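Local coordinates for xylose isomerase domain protein TIM barrel (Planctomyces limnophilus, PDB 3TVA), which probably works as an isomerase and binds a magnesium ion in its TIM barrel, at residues A[25-30]-A[36-41]; A[67-72]-A[207-212]; A[105-110]-A[117-122]; A[169-174]-A[179-184]; A[242-247]-A[254-259]. All blocks are in the same frame, centred on the assembly; numbering follows the deposited sequence. Where two conformers were deposited one is given.

Interaction 1 of 5, residues A[25-30]-A[36-41]; sequences VHLEVA and PTVQVH
Val38 O is gripped twice by Thr68 of the next strand, through its backbone N and its side-chain OG1, and that double hold fixes the strand 37-41 residue that meets helix 27-32. The side chain of Val38 leaves the backbone on the helix side and spreads its two methyls over different targets. CG1, anti to its own carbonyl carbon (chi1 -65°), runs beside the backbone N and ends 3.8 Å from Ala30 CB. CG2 turns the other way and lies 4.5 Å from Leu27 CD1, a looser touch. Ala30 points its CB at the strand, whereas Leu27 leaves the helix to one side of the strand, and only its far end comes close. The first turn of the helix is set by His26, the N-cap residue, whose O accepts a hydrogen bond from Val29 N at 3.0 Å. Around this small apolar cluster lie Val15, Val35 and Ile65, and the helix links strands 13-18 and 37-41 in a right-handed beta-alpha-beta unit of the TIM barrel. The neighbouring Gln39 sends its amide toward the barrel interior, where NE2 bonds to Asn182 OD1. The chemistry of the strand is thus divided: its helix-facing side is apolar, its barrel-facing side carries the Gln39 amide, and backbone bonds to Gln66, Thr68 and Val15 run along its edges.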
# COMPACT_ATOMS: atom_id res chain seq x y z
N VAL A 25 8.90 9.21 -3.07
CA VAL A 25 9.96 10.21 -2.98
C VAL A 25 11.17 9.58 -2.32
O VAL A 25 11.04 8.58 -1.63
CB VAL A 25 9.56 11.46 -2.17
CG1 VAL A 25 8.41 12.18 -2.84
CG2 VAL A 25 9.21 11.09 -0.73
N HIS A 26 12.35 10.15 -2.53
CA HIS A 26 13.53 9.64 -1.85
C HIS A 26 13.48 9.98 -0.36
O HIS A 26 12.74 10.89 0.06
CB HIS A 26 14.81 10.12 -2.52
CG HIS A 26 15.04 9.50 -3.87
ND1 HIS A 26 15.66 10.15 -4.90
CD2 HIS A 26 14.70 8.27 -4.35
CE1 HIS A 26 15.71 9.36 -5.96
NE2 HIS A 26 15.14 8.21 -5.65
N LEU A 27 14.23 9.23 0.44
CA LEU A 27 14.24 9.37 1.90
C LEU A 27 14.64 10.78 2.35
O LEU A 27 14.16 11.29 3.36
CB LEU A 27 15.19 8.33 2.51
CG LEU A 27 15.18 8.20 4.03
CD1 LEU A 27 13.91 7.51 4.46
CD2 LEU A 27 16.41 7.44 4.51
N GLU A 28 15.51 11.40 1.58
CA GLU A 28 15.98 12.75 1.88
C GLU A 28 14.82 13.75 1.93
O GLU A 28 14.84 14.73 2.69
CB GLU A 28 17.03 13.17 0.86
CG GLU A 28 18.35 12.40 1.00
CD GLU A 28 18.32 10.99 0.38
OE1 GLU A 28 17.31 10.61 -0.25
OE2 GLU A 28 19.34 10.27 0.52
N VAL A 29 13.79 13.49 1.14
CA VAL A 29 12.60 14.34 1.11
C VAL A 29 11.77 14.14 2.39
O VAL A 29 11.31 15.10 3.01
CB VAL A 29 11.76 14.08 -0.17
CG1 VAL A 29 10.41 14.77 -0.08
CG2 VAL A 29 12.54 14.51 -1.43
N ALA A 30 11.60 12.88 2.78
CA ALA A 30 10.93 12.56 4.05
C ALA A 30 11.61 13.28 5.21
O ALA A 30 10.95 13.76 6.13
CB ALA A 30 10.93 11.07 4.27
N PRO A 36 8.13 11.34 10.94
CA PRO A 36 8.69 10.27 11.77
C PRO A 36 8.72 8.86 11.14
O PRO A 36 9.49 8.02 11.60
CB PRO A 36 7.79 10.29 13.01
CG PRO A 36 6.45 10.73 12.48
CD PRO A 36 6.79 11.77 11.42
N THR A 37 7.86 8.59 10.16
CA THR A 37 7.71 7.23 9.64
C THR A 37 7.61 7.24 8.12
O THR A 37 7.21 8.24 7.53
CB THR A 37 6.43 6.49 10.16
OG1 THR A 37 5.26 7.11 9.61
CG2 THR A 37 6.34 6.50 11.66
N VAL A 38 7.98 6.12 7.50
CA VAL A 38 7.78 5.95 6.07
C VAL A 38 7.37 4.51 5.77
O VAL A 38 7.63 3.59 6.55
CB VAL A 38 9.08 6.24 5.26
CG1 VAL A 38 9.50 7.71 5.36
CG2 VAL A 38 10.22 5.31 5.68
N GLN A 39 6.72 4.34 4.63
CA GLN A 39 6.65 3.04 3.98
C GLN A 39 7.62 3.13 2.82
O GLN A 39 7.85 4.20 2.28
CB GLN A 39 5.25 2.74 3.46
CG GLN A 39 4.23 2.54 4.56
CD GLN A 39 2.91 2.06 4.01
OE1 GLN A 39 2.83 1.64 2.86
NE2 GLN A 39 1.85 2.11 4.82
N VAL A 40 8.22 2.01 2.47
CA VAL A 40 9.27 2.03 1.47
C VAL A 40 9.00 1.01 0.37
O VAL A 40 8.73 -0.16 0.65
CB VAL A 40 10.63 1.67 2.10
CG1 VAL A 40 11.75 1.82 1.09
CG2 VAL A 40 10.90 2.55 3.31
N HIS A 41 9.09 1.45 -0.88
CA HIS A 41 9.09 0.49 -1.96
C HIS A 41 10.41 -0.30 -1.92
O HIS A 41 11.48 0.29 -1.80
CB HIS A 41 8.90 1.18 -3.31
CG HIS A 41 8.56 0.23 -4.41
ND1 HIS A 41 9.46 -0.69 -4.91
CD2 HIS A 41 7.41 0.03 -5.10
CE1 HIS A 41 8.89 -1.40 -5.87
NE2 HIS A 41 7.64 -0.98 -6.01

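Interaction 2 of 5, residues A[67-72]-A[207-212]; sequences VTVIFG and VRSIHC. With MG (magnesium ion), chain C.
His211 and Phe71 reach toward each other from opposite directions, and their first torsions set how the rings meet. In His211 CG stands anti to the carbonyl carbon (chi1 -71°), while Phe71 has the less usual chi1 of -106°, which brings CE1 and CZ to the imidazole. Phe71 CE1 lies 3.7 Å from His211 CE1, and Phe71 CZ 3.8 Å from the same atom. The rings meet obliquely, their planes inclined at 40° and their centroids 5.4 Å apart. The imidazole is held at both nitrogens: ND1 binds the magnesium ion at 2.5 Å, and NE2 is hydrogen-bonded to Gln39 OE1, a pairing that fixes the rotation of the ring. Deeper along the strands, Val69 CG2 rests 3.9 Å from Ser209 OG, a van der Waals touch; the hydroxyl itself is hydrogen-bonded to Asn182 OD1 and His156 ND1. Glu158, Asp184 and Glu259 complete the metal's protein ligands, and Phe71 also packs against Glu158. Strands 66-71 and 207-216 are not neighbours in the sheet; they face each other across the interior of the TIM barrel, with the metal site characteristic of xylose isomerase-like proteins.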
# COMPACT_ATOMS: atom_id res chain seq x y z
N VAL A 67 10.64 2.69 9.63
CA VAL A 67 10.09 2.06 8.43
C VAL A 67 8.98 1.09 8.84
O VAL A 67 9.23 0.13 9.55
CB VAL A 67 11.19 1.25 7.70
CG1 VAL A 67 10.62 0.61 6.42
CG2 VAL A 67 12.39 2.15 7.39
N THR A 68 7.75 1.44 8.49
CA THR A 68 6.57 0.66 8.86
C THR A 68 6.16 -0.51 7.95
O THR A 68 5.69 -1.53 8.42
CB THR A 68 5.38 1.59 9.16
OG1 THR A 68 5.05 2.32 7.98
CG2 THR A 68 5.77 2.59 10.28
N VAL A 69 6.32 -0.34 6.64
CA VAL A 69 5.99 -1.38 5.68
C VAL A 69 6.97 -1.30 4.51
O VAL A 69 7.35 -0.20 4.09
CB VAL A 69 4.54 -1.23 5.09
CG1 VAL A 69 4.22 -2.40 4.18
CG2 VAL A 69 3.45 -1.09 6.18
N ILE A 70 7.38 -2.45 3.99
CA ILE A 70 8.15 -2.47 2.75
C ILE A 70 7.32 -3.11 1.63
O ILE A 70 6.85 -4.23 1.76
CB ILE A 70 9.51 -3.20 2.94
CG1 ILE A 70 10.40 -2.35 3.87
CG2 ILE A 70 10.17 -3.42 1.57
CD1 ILE A 70 11.68 -3.00 4.33
N PHE A 71 7.12 -2.38 0.54
CA PHE A 71 6.19 -2.79 -0.51
C PHE A 71 6.87 -3.52 -1.65
O PHE A 71 7.93 -3.11 -2.11
CB PHE A 71 5.42 -1.57 -1.06
CG PHE A 71 3.99 -1.51 -0.61
CD1 PHE A 71 3.65 -0.93 0.60
CD2 PHE A 71 2.98 -2.05 -1.39
CE1 PHE A 71 2.32 -0.89 1.03
CE2 PHE A 71 1.66 -2.02 -0.97
CZ PHE A 71 1.33 -1.43 0.24
N GLY A 72 6.27 -4.61 -2.11
CA GLY A 72 6.75 -5.26 -3.31
C GLY A 72 6.31 -4.55 -4.58
O GLY A 72 5.29 -3.86 -4.61
N VAL A 207 -7.64 -4.18 8.75
CA VAL A 207 -6.81 -3.05 8.34
C VAL A 207 -5.59 -2.96 9.26
O VAL A 207 -5.76 -2.85 10.48
CB VAL A 207 -7.59 -1.73 8.44
CG1 VAL A 207 -6.66 -0.53 8.25
CG2 VAL A 207 -8.72 -1.71 7.41
N ARG A 208 -4.39 -3.10 8.71
CA ARG A 208 -3.17 -2.93 9.50
C ARG A 208 -2.32 -1.69 9.19
O ARG A 208 -1.43 -1.35 9.96
CB ARG A 208 -2.29 -4.17 9.35
CG ARG A 208 -3.01 -5.49 9.56
CD ARG A 208 -2.88 -6.04 10.99
NE ARG A 208 -3.23 -7.45 10.97
CZ ARG A 208 -2.36 -8.46 11.09
NH1 ARG A 208 -1.06 -8.22 11.32
NH2 ARG A 208 -2.80 -9.70 11.01
N SER A 209 -2.58 -1.04 8.06
CA SER A 209 -1.83 0.15 7.66
C SER A 209 -2.65 0.86 6.61
O SER A 209 -3.57 0.28 6.06
CB SER A 209 -0.41 -0.18 7.15
OG SER A 209 -0.46 -1.00 6.00
N ILE A 210 -2.35 2.12 6.34
CA ILE A 210 -3.18 2.83 5.36
C ILE A 210 -2.37 3.78 4.50
O ILE A 210 -1.28 4.20 4.88
CB ILE A 210 -4.30 3.66 6.04
CG1 ILE A 210 -3.70 4.81 6.83
CG2 ILE A 210 -5.21 2.80 6.96
CD1 ILE A 210 -4.33 6.14 6.52
N HIS A 211 -2.93 4.11 3.34
CA HIS A 211 -2.41 5.19 2.53
C HIS A 211 -3.41 6.34 2.49
O HIS A 211 -4.63 6.12 2.40
CB HIS A 211 -2.07 4.68 1.12
CG HIS A 211 -0.86 3.81 1.10
ND1 HIS A 211 -0.53 3.00 0.03
CD2 HIS A 211 0.11 3.60 2.03
CE1 HIS A 211 0.58 2.33 0.30
NE2 HIS A 211 0.99 2.68 1.51
N CYS A 212 -2.90 7.56 2.60
CA CYS A 212 -3.73 8.73 2.40
C CYS A 212 -3.44 9.24 1.00
O CYS A 212 -2.36 9.77 0.73
CB CYS A 212 -3.41 9.82 3.43
SG CYS A 212 -3.92 9.32 5.09
MG MG C . -1.54 2.88 -2.21

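Interaction 3 of 5, residues A[105-110]-A[117-122]; sequences KEISDF and PAIGLH
Ile119 meets helix 97-114 through both of its branches. Its CD1 is pressed against Ser108 CB at 3.8 Å, and its CG2 lies 4.1 Å from Ser108 CA, so it also reaches the helix backbone. Ile107 adds a lighter apolar touch, its CG2 standing 4.3 Å from Ile119 CG2. The reach of CD1 follows from the torsions: CG1 sits between the backbone N and the carbonyl carbon (chi1 58°), and the chain then runs extended toward the serine. While the CB of Ser108 meets the isoleucine, its OG, anti to the backbone N, is hydrogen-bonded to Gln153 OE1. In the next shell Met104 and Ala111 of the same helix, together with Val155 of strand 154-158, also touch Ile119. Its backbone is bonded to Ala154 and His156 of that strand's side of the sheet, while Gly120, one residue on, bonds to Ile70 on the other neighbour. A helix packed by branched apolar side chains onto the outside of the parallel strand that follows it is the building pattern of the TIM barrel.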
# COMPACT_ATOMS: atom_id res chain seq x y z
N LYS A 105 9.46 -13.19 -1.33
CA LYS A 105 10.23 -13.82 -0.26
C LYS A 105 11.59 -13.15 -0.02
O LYS A 105 11.99 -13.01 1.13
CB LYS A 105 10.38 -15.32 -0.48
CG LYS A 105 9.04 -16.07 -0.39
CD LYS A 105 9.24 -17.56 -0.63
CE LYS A 105 7.90 -18.26 -0.77
NZ LYS A 105 8.08 -19.70 -1.07
N GLU A 106 12.28 -12.73 -1.07
CA GLU A 106 13.51 -11.94 -0.89
C GLU A 106 13.21 -10.59 -0.25
O GLU A 106 14.01 -10.08 0.53
CB GLU A 106 14.19 -11.66 -2.22
CG GLU A 106 14.75 -12.84 -2.95
CD GLU A 106 15.16 -12.46 -4.36
OE1 GLU A 106 14.97 -13.29 -5.28
OE2 GLU A 106 15.66 -11.31 -4.54
N ILE A 107 12.08 -10.00 -0.60
CA ILE A 107 11.69 -8.72 -0.01
C ILE A 107 11.38 -8.92 1.48
O ILE A 107 11.75 -8.09 2.31
CB ILE A 107 10.53 -8.07 -0.80
CG1 ILE A 107 11.08 -7.51 -2.12
CG2 ILE A 107 9.87 -6.95 0.01
CD1 ILE A 107 10.01 -7.30 -3.19
N SER A 108 10.74 -10.04 1.81
CA SER A 108 10.55 -10.43 3.21
C SER A 108 11.88 -10.59 3.96
O SER A 108 12.02 -10.10 5.08
CB SER A 108 9.72 -11.72 3.29
OG SER A 108 9.60 -12.18 4.64
N ASP A 109 12.85 -11.27 3.34
CA ASP A 109 14.20 -11.36 3.91
C ASP A 109 14.83 -9.97 4.14
O ASP A 109 15.37 -9.69 5.20
CB ASP A 109 15.13 -12.20 2.99
CG ASP A 109 14.68 -13.64 2.86
OD1 ASP A 109 13.86 -14.11 3.69
OD2 ASP A 109 15.13 -14.33 1.90
N PHE A 110 14.74 -9.10 3.13
CA PHE A 110 15.26 -7.74 3.24
C PHE A 110 14.58 -6.96 4.37
O PHE A 110 15.26 -6.28 5.17
CB PHE A 110 15.06 -7.02 1.90
CG PHE A 110 15.53 -5.58 1.89
CD1 PHE A 110 14.65 -4.54 2.15
CD2 PHE A 110 16.85 -5.28 1.60
CE1 PHE A 110 15.07 -3.22 2.13
CE2 PHE A 110 17.29 -3.95 1.57
CZ PHE A 110 16.39 -2.92 1.85
N PRO A 117 8.49 -4.86 10.43
CA PRO A 117 7.48 -5.87 10.81
C PRO A 117 6.50 -6.26 9.70
O PRO A 117 5.69 -7.18 9.88
CB PRO A 117 6.76 -5.23 12.01
CG PRO A 117 6.83 -3.77 11.73
CD PRO A 117 8.19 -3.55 11.05
N ALA A 118 6.48 -5.52 8.59
CA ALA A 118 5.46 -5.77 7.59
C ALA A 118 5.92 -5.57 6.16
O ALA A 118 6.75 -4.70 5.87
CB ALA A 118 4.22 -4.89 7.89
N ILE A 119 5.37 -6.38 5.26
CA ILE A 119 5.57 -6.17 3.84
C ILE A 119 4.21 -5.99 3.17
O ILE A 119 3.18 -6.42 3.71
CB ILE A 119 6.33 -7.34 3.16
CG1 ILE A 119 5.59 -8.66 3.36
CG2 ILE A 119 7.78 -7.43 3.68
CD1 ILE A 119 6.38 -9.87 2.85
N GLY A 120 4.19 -5.44 1.97
CA GLY A 120 2.90 -5.17 1.36
C GLY A 120 2.98 -5.41 -0.12
O GLY A 120 4.05 -5.41 -0.71
N LEU A 121 1.81 -5.71 -0.68
CA LEU A 121 1.68 -6.23 -2.03
C LEU A 121 0.32 -5.87 -2.61
O LEU A 121 -0.70 -6.09 -1.94
CB LEU A 121 1.80 -7.75 -1.92
CG LEU A 121 1.35 -8.72 -3.02
CD1 LEU A 121 2.40 -8.82 -4.11
CD2 LEU A 121 1.08 -10.08 -2.41
N HIS A 122 0.28 -5.42 -3.87
CA HIS A 122 -0.96 -5.47 -4.63
C HIS A 122 -0.90 -6.80 -5.33
O HIS A 122 -0.10 -7.01 -6.25
CB HIS A 122 -1.10 -4.33 -5.66
CG HIS A 122 -2.29 -4.48 -6.59
ND1 HIS A 122 -2.37 -3.83 -7.80
CD2 HIS A 122 -3.43 -5.21 -6.47
CE1 HIS A 122 -3.51 -4.16 -8.40
NE2 HIS A 122 -4.17 -4.99 -7.61

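Interaction 4 of 5, residues A[169-174]-A[179-184]; sequences EFIEDV and LGINFD. With MG (magnesium ion), chain C.
The Phe170 ring carries Val174 CG2 on one face, 3.8 Å above the plane and offset toward the rim, while the other branch of Val174 turns to Leu179 on the strand. Around the ring, Leu137 and Thr141 of helix 132-149 and Leu157 of strand 154-158 also make contact. This is the helix-to-strand return of a beta-alpha-beta unit of the TIM barrel, formed by strand 154-158, helix 164-174 and strand 179-183. The short helix and strand segments run nearly antiparallel at 156°, their axes approaching to 9.6 Å. Leu179 CD2 lies between the two helix side chains, 3.7 Å from Val174 CG1 and 4.2 Å from Ile171 CG1. Ile171, with CG1 anti to its carbonyl carbon (chi1 -73°), extends along the strand until its CD1 meets Ile181 CD1 at 3.7 Å, the two side chains crossing at about a right angle. Everything in this interface is apolar; the polar work is done on the inner face and at the strand's end. There Asn182 ND2 is hydrogen-bonded to Glu158 OE1. Just beyond the strand Asp184 caps the following helix through OD1, while OD2 receives a hydrogen bond from Lys213 NZ and binds the magnesium ion at 2.4 Å.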
# COMPACT_ATOMS: atom_id res chain seq x y z
N GLU A 169 -13.84 -12.39 1.28
CA GLU A 169 -13.93 -13.80 0.95
C GLU A 169 -12.52 -14.40 0.78
O GLU A 169 -12.23 -15.50 1.27
CB GLU A 169 -14.75 -13.97 -0.33
CG GLU A 169 -15.07 -15.42 -0.64
CD GLU A 169 -15.69 -15.62 -2.03
OE1 GLU A 169 -15.62 -14.69 -2.87
OE2 GLU A 169 -16.24 -16.71 -2.27
N PHE A 170 -11.64 -13.67 0.10
CA PHE A 170 -10.27 -14.15 -0.17
C PHE A 170 -9.52 -14.26 1.14
O PHE A 170 -8.85 -15.26 1.40
CB PHE A 170 -9.53 -13.20 -1.13
CG PHE A 170 -8.11 -13.60 -1.41
CD1 PHE A 170 -7.83 -14.76 -2.13
CD2 PHE A 170 -7.05 -12.81 -0.99
CE1 PHE A 170 -6.52 -15.14 -2.41
CE2 PHE A 170 -5.74 -13.16 -1.26
CZ PHE A 170 -5.46 -14.34 -1.97
N ILE A 171 -9.61 -13.21 1.95
CA ILE A 171 -8.91 -13.18 3.23
C ILE A 171 -9.39 -14.31 4.12
O ILE A 171 -8.60 -14.96 4.81
CB ILE A 171 -9.11 -11.82 3.93
CG1 ILE A 171 -8.28 -10.74 3.20
CG2 ILE A 171 -8.76 -11.90 5.41
CD1 ILE A 171 -8.53 -9.33 3.72
N GLU A 172 -10.69 -14.57 4.08
CA GLU A 172 -11.30 -15.62 4.90
C GLU A 172 -10.88 -17.01 4.41
O GLU A 172 -10.73 -17.94 5.21
CB GLU A 172 -12.82 -15.48 4.87
CG GLU A 172 -13.41 -15.17 6.22
CD GLU A 172 -14.13 -13.83 6.30
OE1 GLU A 172 -15.38 -13.83 6.32
OE2 GLU A 172 -13.44 -12.79 6.37
N ASP A 173 -10.71 -17.16 3.10
CA ASP A 173 -10.24 -18.41 2.52
C ASP A 173 -8.76 -18.68 2.83
O ASP A 173 -8.38 -19.81 3.08
CB ASP A 173 -10.48 -18.42 1.00
CG ASP A 173 -11.93 -18.67 0.64
OD1 ASP A 173 -12.67 -19.20 1.50
OD2 ASP A 173 -12.35 -18.32 -0.49
N VAL A 174 -7.93 -17.64 2.79
CA VAL A 174 -6.52 -17.81 3.13
C VAL A 174 -6.41 -18.17 4.62
O VAL A 174 -5.67 -19.09 5.00
CB VAL A 174 -5.72 -16.53 2.82
CG1 VAL A 174 -4.33 -16.61 3.43
CG2 VAL A 174 -5.65 -16.30 1.31
N LEU A 179 -2.11 -12.14 7.95
CA LEU A 179 -2.60 -11.47 6.76
C LEU A 179 -3.52 -10.29 7.08
O LEU A 179 -4.48 -10.44 7.84
CB LEU A 179 -3.34 -12.45 5.83
CG LEU A 179 -3.94 -11.86 4.54
CD1 LEU A 179 -2.83 -11.31 3.63
CD2 LEU A 179 -4.76 -12.92 3.79
N GLY A 180 -3.28 -9.17 6.41
CA GLY A 180 -3.99 -7.93 6.70
C GLY A 180 -4.07 -7.08 5.45
O GLY A 180 -3.76 -7.53 4.34
N ILE A 181 -4.56 -5.86 5.62
CA ILE A 181 -4.80 -4.95 4.52
C ILE A 181 -4.03 -3.65 4.71
O ILE A 181 -3.97 -3.12 5.83
CB ILE A 181 -6.31 -4.62 4.45
CG1 ILE A 181 -7.10 -5.85 3.98
CG2 ILE A 181 -6.59 -3.39 3.56
CD1 ILE A 181 -8.60 -5.67 4.11
N ASN A 182 -3.41 -3.16 3.64
CA ASN A 182 -3.04 -1.75 3.58
C ASN A 182 -4.15 -1.02 2.85
O ASN A 182 -4.29 -1.16 1.62
CB ASN A 182 -1.72 -1.53 2.83
CG ASN A 182 -1.28 -0.06 2.87
OD1 ASN A 182 -0.67 0.40 3.84
ND2 ASN A 182 -1.61 0.69 1.81
N PHE A 183 -4.91 -0.21 3.57
CA PHE A 183 -6.10 0.37 2.97
C PHE A 183 -5.77 1.65 2.19
O PHE A 183 -5.13 2.57 2.73
CB PHE A 183 -7.20 0.64 4.01
CG PHE A 183 -8.54 0.94 3.38
CD1 PHE A 183 -8.95 2.24 3.16
CD2 PHE A 183 -9.38 -0.10 2.97
CE1 PHE A 183 -10.18 2.52 2.56
CE2 PHE A 183 -10.61 0.16 2.37
CZ PHE A 183 -11.01 1.47 2.15
N ASP A 184 -6.19 1.67 0.93
CA ASP A 184 -6.01 2.84 0.06
C ASP A 184 -7.34 3.26 -0.58
O ASP A 184 -7.77 2.67 -1.56
CB ASP A 184 -4.96 2.62 -1.03
CG ASP A 184 -4.72 3.88 -1.87
OD1 ASP A 184 -5.62 4.72 -2.03
OD2 ASP A 184 -3.60 4.06 -2.38
MG MG C . -1.54 2.88 -2.21

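Interaction 5 of 5, residues A[242-247]-A[254-259]; sequences AYLTTL and GPLTIE. With MG (magnesium ion), chain C.
Leu256 forks between two leucines of helix 240-249 and joins that helix to strand 256-258, the strand after it in the TIM barrel. The apolar contacts are light. Leu256 CD1 lies 4.3 Å from Leu244 CD2, and Leu256 CD2 lies 4.4 Å from Leu247 CD1, so each methyl serves one partner. Leu244 and Leu256 both leave their backbones to the side, and only their ends come together; Trp11 touches both of them. Within the helix, Leu247 CD1 also rests 3.9 Å above one face of the Tyr243 ring, offset toward its rim, and Ile210 of strand 207-216 packs against Tyr243, Leu247 and Leu256 alike.

No hydrogen bond crosses between the two segments. Ala242 O accepts from Thr246 OG1 at 2.8 Å and from Thr246 N at 3.1 Å, the two donors arriving from opposite faces of the carbonyl plane; the hydroxyl bond is fairly straight at the oxygen, with a C=O...OG1 angle of 159°. Tyr243 OH is bonded to His211 O, which ties the helix to the strand of the metal-binding histidine.

Metal binding belongs to the far end of the strand. Glu259 is stretched out, with CG anti to its backbone N, and it holds the magnesium ion with one oxygen: OE1 is 2.5 Å from the metal, whereas OE2 stands 3.6 Å away and is hydrogen-bonded to a glycerol.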
# COMPACT_ATOMS: atom_id res chain seq x y z
N ALA A 242 -14.12 12.49 6.20
CA ALA A 242 -14.93 11.28 6.31
C ALA A 242 -14.07 10.02 6.52
O ALA A 242 -14.41 9.14 7.32
CB ALA A 242 -15.82 11.13 5.08
N TYR A 243 -12.96 9.94 5.79
CA TYR A 243 -12.04 8.81 5.87
C TYR A 243 -11.37 8.73 7.25
O TYR A 243 -11.39 7.67 7.89
CB TYR A 243 -10.98 8.99 4.77
CG TYR A 243 -9.88 7.95 4.67
CD1 TYR A 243 -10.15 6.59 4.75
CD2 TYR A 243 -8.56 8.33 4.43
CE1 TYR A 243 -9.13 5.64 4.63
CE2 TYR A 243 -7.54 7.40 4.31
CZ TYR A 243 -7.83 6.05 4.40
OH TYR A 243 -6.82 5.11 4.26
N LEU A 244 -10.78 9.83 7.70
CA LEU A 244 -10.12 9.87 8.99
C LEU A 244 -11.07 9.67 10.19
O LEU A 244 -10.70 9.01 11.16
CB LEU A 244 -9.31 11.15 9.17
CG LEU A 244 -7.82 11.06 8.79
CD1 LEU A 244 -7.67 10.58 7.38
CD2 LEU A 244 -7.10 12.40 8.99
N THR A 245 -12.27 10.24 10.11
CA THR A 245 -13.22 10.10 11.20
C THR A 245 -13.69 8.65 11.29
O THR A 245 -13.88 8.12 12.39
CB THR A 245 -14.41 11.08 11.05
OG1 THR A 245 -13.92 12.39 10.70
CG2 THR A 245 -15.18 11.18 12.34
N THR A 246 -13.83 7.99 10.15
CA THR A 246 -14.17 6.56 10.12
C THR A 246 -13.01 5.69 10.63
O THR A 246 -13.22 4.73 11.38
CB THR A 246 -14.60 6.10 8.72
OG1 THR A 246 -15.70 6.90 8.27
CG2 THR A 246 -15.04 4.65 8.74
N LEU A 247 -11.78 6.02 10.24
CA LEU A 247 -10.60 5.30 10.76
C LEU A 247 -10.54 5.40 12.27
O LEU A 247 -10.22 4.43 12.96
CB LEU A 247 -9.30 5.89 10.18
CG LEU A 247 -8.87 5.42 8.79
CD1 LEU A 247 -7.66 6.23 8.28
CD2 LEU A 247 -8.56 3.92 8.79
N GLY A 254 -2.61 3.68 13.82
CA GLY A 254 -1.28 3.58 13.24
C GLY A 254 -0.91 4.76 12.35
O GLY A 254 -1.62 5.77 12.32
N PRO A 255 0.19 4.64 11.60
CA PRO A 255 0.67 5.76 10.78
C PRO A 255 -0.31 6.14 9.67
O PRO A 255 -1.02 5.29 9.12
CB PRO A 255 1.97 5.22 10.16
CG PRO A 255 2.44 4.16 11.12
CD PRO A 255 1.16 3.52 11.63
N LEU A 256 -0.34 7.42 9.35
CA LEU A 256 -1.09 7.88 8.18
C LEU A 256 -0.05 8.12 7.10
O LEU A 256 0.66 9.13 7.13
CB LEU A 256 -1.81 9.19 8.51
CG LEU A 256 -2.77 9.20 9.71
CD1 LEU A 256 -3.31 10.62 9.98
CD2 LEU A 256 -3.93 8.23 9.49
N THR A 257 -0.00 7.24 6.11
CA THR A 257 1.07 7.31 5.14
C THR A 257 0.58 7.97 3.86
O THR A 257 -0.23 7.41 3.12
CB THR A 257 1.67 5.92 4.82
OG1 THR A 257 1.99 5.24 6.03
CG2 THR A 257 2.93 6.08 3.96
N ILE A 258 1.09 9.17 3.61
CA ILE A 258 0.74 9.92 2.42
C ILE A 258 1.40 9.30 1.20
O ILE A 258 2.61 9.06 1.16
CB ILE A 258 1.23 11.38 2.51
CG1 ILE A 258 0.74 12.04 3.80
CG2 ILE A 258 0.77 12.17 1.30
CD1 ILE A 258 1.50 13.33 4.15
N GLU A 259 0.59 9.05 0.18
CA GLU A 259 1.11 8.57 -1.08
C GLU A 259 0.66 9.50 -2.19
O GLU A 259 -0.53 9.75 -2.34
CB GLU A 259 0.62 7.16 -1.37
CG GLU A 259 1.23 6.59 -2.64
CD GLU A 259 0.77 5.18 -2.90
OE1 GLU A 259 -0.45 4.97 -2.90
OE2 GLU A 259 1.62 4.28 -3.08
MG MG C . -1.54 2.88 -2.21

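All five contacts are buried, but they occupy two layers. Interactions 1, 3, 4 and 5 each join an outer helix to the barrel strand that follows it, using aliphatic carbons without a hydrogen bond between the segments. Of these, interaction 4 buries the greatest area and interaction 5 the least. Interaction 2 lies inside the barrel, its centre about 5 Å from the centre of the chain, where aromatic, polar and metal-binding groups replace plain aliphatic packing. Strand 66-71 of interaction 2 neighbours the strands of interactions 1 and 3, and strand 207-216 those of interactions 4 and 5. Interactions 2, 4 and 5 share the magnesium ion, each contributing one ligand, His211 from within its strand, Asp184 and Glu259 from just beyond theirs.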